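Local coordinates for protein RNA polymerase sigma factor SIGMA-28 (FliA) (Aquifex aeolicus, PDB 1RP3) that probably directs RNA polymerase to flagellar promoters as a sigma factor, and is held here in an inactive conformation by the anti-sigma factor FlgM, at residues A[32-37]-A[203-208]; A[196-201]-A[207-212]. All coordinates share one frame; numbering follows the deposited sequence.

Interaction 1: residues A[32-37]-A[203-208]; sequences IKKHLP and ELPAKE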
# COMPACT_ATOMS: atom_id res chain seq x y z
N ILE A 32 3.26 1.54 -0.03
CA ILE A 32 2.83 0.41 0.78
C ILE A 32 3.64 0.42 2.07
O ILE A 32 3.10 0.13 3.14
CB ILE A 32 2.99 -0.92 0.00
CG1 ILE A 32 1.98 -0.98 -1.14
CG2 ILE A 32 2.79 -2.12 0.90
CD1 ILE A 32 2.19 -2.15 -2.08
N LYS A 33 4.90 0.83 1.99
CA LYS A 33 5.77 0.89 3.17
C LYS A 33 5.22 1.79 4.27
O LYS A 33 5.52 1.59 5.45
CB LYS A 33 7.18 1.36 2.78
CG LYS A 33 8.16 0.23 2.51
CD LYS A 33 8.58 -0.47 3.79
CE LYS A 33 9.44 0.43 4.67
NZ LYS A 33 9.77 -0.21 5.99
N LYS A 34 4.39 2.76 3.91
CA LYS A 34 3.82 3.65 4.91
C LYS A 34 2.85 2.95 5.87
O LYS A 34 2.53 3.47 6.94
CB LYS A 34 3.09 4.81 4.24
CG LYS A 34 3.98 5.76 3.47
CD LYS A 34 3.13 6.80 2.76
CE LYS A 34 3.97 7.90 2.13
NZ LYS A 34 3.10 8.95 1.53
N HIS A 35 2.42 1.75 5.49
CA HIS A 35 1.48 0.97 6.30
C HIS A 35 2.11 -0.28 6.89
O HIS A 35 1.43 -1.11 7.48
CB HIS A 35 0.30 0.54 5.44
CG HIS A 35 -0.35 1.66 4.69
ND1 HIS A 35 -1.57 2.17 5.06
CD2 HIS A 35 0.04 2.34 3.60
CE1 HIS A 35 -1.91 3.13 4.21
NE2 HIS A 35 -0.96 3.25 3.32
N LEU A 36 3.40 -0.46 6.65
CA LEU A 36 4.09 -1.64 7.14
C LEU A 36 4.98 -1.36 8.34
O LEU A 36 5.33 -0.23 8.63
CB LEU A 36 4.92 -2.23 6.00
CG LEU A 36 4.19 -3.03 4.92
CD1 LEU A 36 5.10 -3.20 3.68
CD2 LEU A 36 3.75 -4.39 5.50
N PRO A 37 5.28 -2.41 9.12
CA PRO A 37 6.15 -2.21 10.28
C PRO A 37 7.48 -1.75 9.70
O PRO A 37 7.89 -2.19 8.62
CB PRO A 37 6.28 -3.62 10.86
CG PRO A 37 5.02 -4.30 10.44
CD PRO A 37 4.78 -3.80 9.04
N GLU A 203 -2.34 10.45 2.09
CA GLU A 203 -1.17 9.57 2.08
C GLU A 203 -0.20 9.85 3.23
O GLU A 203 1.00 10.05 3.04
CB GLU A 203 -0.47 9.64 0.72
CG GLU A 203 -1.35 9.18 -0.43
CD GLU A 203 -0.63 9.20 -1.77
OE1 GLU A 203 -0.09 10.25 -2.17
OE2 GLU A 203 -0.62 8.14 -2.44
N LEU A 204 -0.75 9.83 4.44
CA LEU A 204 0.03 10.08 5.64
C LEU A 204 0.06 8.87 6.55
O LEU A 204 -0.96 8.27 6.81
CB LEU A 204 -0.57 11.26 6.40
CG LEU A 204 -0.48 12.61 5.69
CD1 LEU A 204 -1.12 13.67 6.56
CD2 LEU A 204 0.98 12.95 5.38
N PRO A 205 1.25 8.49 7.03
CA PRO A 205 1.36 7.34 7.93
C PRO A 205 0.59 7.66 9.22
O PRO A 205 0.26 8.81 9.49
CB PRO A 205 2.86 7.25 8.20
CG PRO A 205 3.45 7.83 6.96
CD PRO A 205 2.58 9.02 6.71
N ALA A 206 0.31 6.63 10.00
CA ALA A 206 -0.43 6.78 11.24
C ALA A 206 0.26 7.75 12.20
O ALA A 206 -0.40 8.55 12.85
CB ALA A 206 -0.60 5.41 11.90
N LYS A 207 1.60 7.71 12.23
CA LYS A 207 2.37 8.59 13.11
C LYS A 207 2.10 10.07 12.83
O LYS A 207 2.00 10.87 13.76
CB LYS A 207 3.87 8.28 13.02
N GLU A 208 1.95 10.42 11.56
CA GLU A 208 1.69 11.80 11.18
C GLU A 208 0.24 12.16 11.48
O GLU A 208 -0.06 13.29 11.86
CB GLU A 208 1.97 12.02 9.70
CG GLU A 208 3.38 11.63 9.28
CD GLU A 208 4.46 12.30 10.12
OE1 GLU A 208 4.33 13.50 10.43
OE2 GLU A 208 5.45 11.62 10.46
O HOH W 1 1.43 3.76 9.26
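The Lys34 side chain slants across the connection that precedes helix 206-212, its aliphatic part against Pro205 and its amine at the backbone of Glu203. The close-packed part is small: CG of the proline ring sits 4.1 Å from both CB and CG of Lys34, and Pro205 CB rests 4.0 Å from Lys34 O. With CG of Lys34 beside the backbone N (chi1 -66°) and the rest of the chain extended, NZ is carried past the ring to donate a 2.8 Å hydrogen bond to Glu203 O. The bond is bent, at 138° at the oxygen, and NZ stands 28° off the carbonyl plane. Glu203, with positive phi, leaves the helix before it, and Pro205 is the N-cap of the next; the lysine reaches from sigma region 2 onto the connection leading into helix 206-212, the first helix of the helix-turn-helix expected of region 4. On the looser side a water bridges the backbones, donating to Lys34 O and accepting from Ala206 N. Toward solvent, exposed Glu203 keeps its carboxylate apart, OE1 being 5.1 Å from Lys34 NZ, though the opposite charges may still attract. Cutting Lys34 back to an alanine is likely to leave Glu203 O without this donor and to remove the CG packing on Pro205.

Interaction 2: residues A[196-201]-A[207-212]; sequences IQLIFY and KEVAKI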
# COMPACT_ATOMS: atom_id res chain seq x y z
N ILE A 196 -9.39 7.78 7.80
CA ILE A 196 -9.18 7.11 6.53
C ILE A 196 -8.75 8.10 5.46
O ILE A 196 -7.84 7.82 4.67
CB ILE A 196 -10.43 6.34 6.06
CG1 ILE A 196 -10.70 5.15 6.97
CG2 ILE A 196 -10.23 5.83 4.64
CD1 ILE A 196 -9.57 4.13 7.01
N GLN A 197 -9.36 9.28 5.46
CA GLN A 197 -9.02 10.28 4.46
C GLN A 197 -7.59 10.77 4.64
O GLN A 197 -6.83 10.88 3.67
CB GLN A 197 -10.00 11.45 4.48
CG GLN A 197 -9.75 12.48 3.38
CD GLN A 197 -10.85 13.55 3.28
OE1 GLN A 197 -12.04 13.25 3.13
NE2 GLN A 197 -10.44 14.81 3.33
N LEU A 198 -7.20 11.04 5.89
CA LEU A 198 -5.85 11.53 6.15
C LEU A 198 -4.79 10.48 5.80
O LEU A 198 -3.69 10.82 5.35
CB LEU A 198 -5.69 11.96 7.61
CG LEU A 198 -6.35 13.26 8.08
CD1 LEU A 198 -6.05 13.47 9.54
CD2 LEU A 198 -5.87 14.46 7.29
N ILE A 199 -5.15 9.21 5.97
CA ILE A 199 -4.23 8.13 5.69
C ILE A 199 -4.09 7.75 4.23
O ILE A 199 -2.98 7.66 3.72
CB ILE A 199 -4.59 6.87 6.52
CG1 ILE A 199 -4.13 7.08 7.97
CG2 ILE A 199 -3.93 5.62 5.93
CD1 ILE A 199 -4.27 5.88 8.87
N PHE A 200 -5.22 7.61 3.54
CA PHE A 200 -5.22 7.19 2.15
C PHE A 200 -5.34 8.28 1.10
O PHE A 200 -4.77 8.15 0.02
CB PHE A 200 -6.29 6.14 1.91
CG PHE A 200 -6.07 4.86 2.66
CD1 PHE A 200 -6.59 4.70 3.93
CD2 PHE A 200 -5.39 3.80 2.08
CE1 PHE A 200 -6.44 3.50 4.62
CE2 PHE A 200 -5.23 2.59 2.76
CZ PHE A 200 -5.76 2.44 4.04
N TYR A 201 -6.12 9.31 1.38
CA TYR A 201 -6.28 10.39 0.42
C TYR A 201 -5.12 11.37 0.58
O TYR A 201 -4.59 11.86 -0.41
CB TYR A 201 -7.63 11.09 0.57
CG TYR A 201 -7.81 12.27 -0.35
CD1 TYR A 201 -8.03 12.09 -1.71
CD2 TYR A 201 -7.72 13.58 0.14
CE1 TYR A 201 -8.17 13.18 -2.57
CE2 TYR A 201 -7.85 14.68 -0.70
CZ TYR A 201 -8.07 14.48 -2.05
OH TYR A 201 -8.20 15.57 -2.88
N LYS A 207 1.60 7.71 12.23
CA LYS A 207 2.37 8.59 13.11
C LYS A 207 2.10 10.07 12.83
O LYS A 207 2.00 10.87 13.76
CB LYS A 207 3.87 8.28 13.02
N GLU A 208 1.95 10.42 11.56
CA GLU A 208 1.69 11.80 11.18
C GLU A 208 0.24 12.16 11.48
O GLU A 208 -0.06 13.29 11.86
CB GLU A 208 1.97 12.02 9.70
CG GLU A 208 3.38 11.63 9.28
CD GLU A 208 4.46 12.30 10.12
OE1 GLU A 208 4.33 13.50 10.43
OE2 GLU A 208 5.45 11.62 10.46
N VAL A 209 -0.64 11.19 11.31
CA VAL A 209 -2.05 11.43 11.57
C VAL A 209 -2.25 11.70 13.05
O VAL A 209 -3.06 12.54 13.43
CB VAL A 209 -2.89 10.25 11.09
CG1 VAL A 209 -4.34 10.42 11.50
CG2 VAL A 209 -2.79 10.13 9.57
N ALA A 210 -1.45 11.04 13.89
CA ALA A 210 -1.51 11.22 15.34
C ALA A 210 -1.19 12.66 15.75
O ALA A 210 -1.80 13.20 16.66
CB ALA A 210 -0.56 10.24 16.03
N LYS A 211 -0.22 13.26 15.07
CA LYS A 211 0.19 14.63 15.34
C LYS A 211 -0.90 15.62 14.93
O LYS A 211 -1.19 16.58 15.65
CB LYS A 211 1.51 14.94 14.62
CG LYS A 211 2.68 14.08 15.11
CD LYS A 211 3.83 13.97 14.10
CE LYS A 211 4.54 15.30 13.85
NZ LYS A 211 5.68 15.10 12.91
N ILE A 212 -1.52 15.36 13.79
CA ILE A 212 -2.59 16.21 13.28
C ILE A 212 -3.79 16.18 14.21
O ILE A 212 -4.28 17.24 14.61
CB ILE A 212 -3.02 15.79 11.84
CG1 ILE A 212 -1.83 15.86 10.89
CG2 ILE A 212 -4.10 16.70 11.32
CD1 ILE A 212 -2.12 15.30 9.53
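This is a buried, wholly apolar helix-to-helix contact inside region 4, where the end of helix 190-201 packs on helix 206-212 through Leu198, Ile199, Val209 and Ile212. The short segments run at 140° to each other with their axes 9.9 Å apart. Val209 is at the centre of the contact, and its two methyls divide the work. CG2, beside the backbone N, meets Ile199 CG1 at 3.7 Å and Leu198 CB at 3.9 Å, whereas CG1, anti to that nitrogen (chi1 173°), turns to Leu198 CD1. The Ile199 side chain crosses that of Val209 at about a right angle; Leu198 slants across it. Helix 206-212 and helix 217-236 form the helix-turn-helix expected of sigma region 4, and helix 190-201 is the preceding helix that packs on it; Val220 of helix 217-236 also touches Val209. Farther along, Leu198 and Ile212 approach tip to tip, CD1 to CG2 at 4.2 Å, a looser touch than those at Val209. Within helix 206-212, Lys211 NZ meets Glu208 OE1 on the syn side of the carboxylate, in a 3.2 Å salt bridge. FlgM borders the site: its Ile67 packs on Ile212, and its Tyr72 hydrogen-bonds Gln197.

The centres of the two contacts lie 9 Å apart, and both use helix 206-212, sharing Lys207 and Glu208. Along the chain, 32-37 comes first, at the end of helix 7-33; then 196-201 on helix 190-201, and finally 203-212, of which helix 206-212 is used by both. Interaction 2 is local, joining consecutive helices of region 4, while interaction 1 spans 166 residues to bring region 2 against that unit. Leu204 ties them together: its N probably hydrogen-bonds Leu198 O at 3.2 Å, and its side chain packs on Ile212. His35 also touches Ile199. Regions 2 and 4 are therefore directly apposed, consistent with the compact, inactive sigma factor seen with FlgM bound.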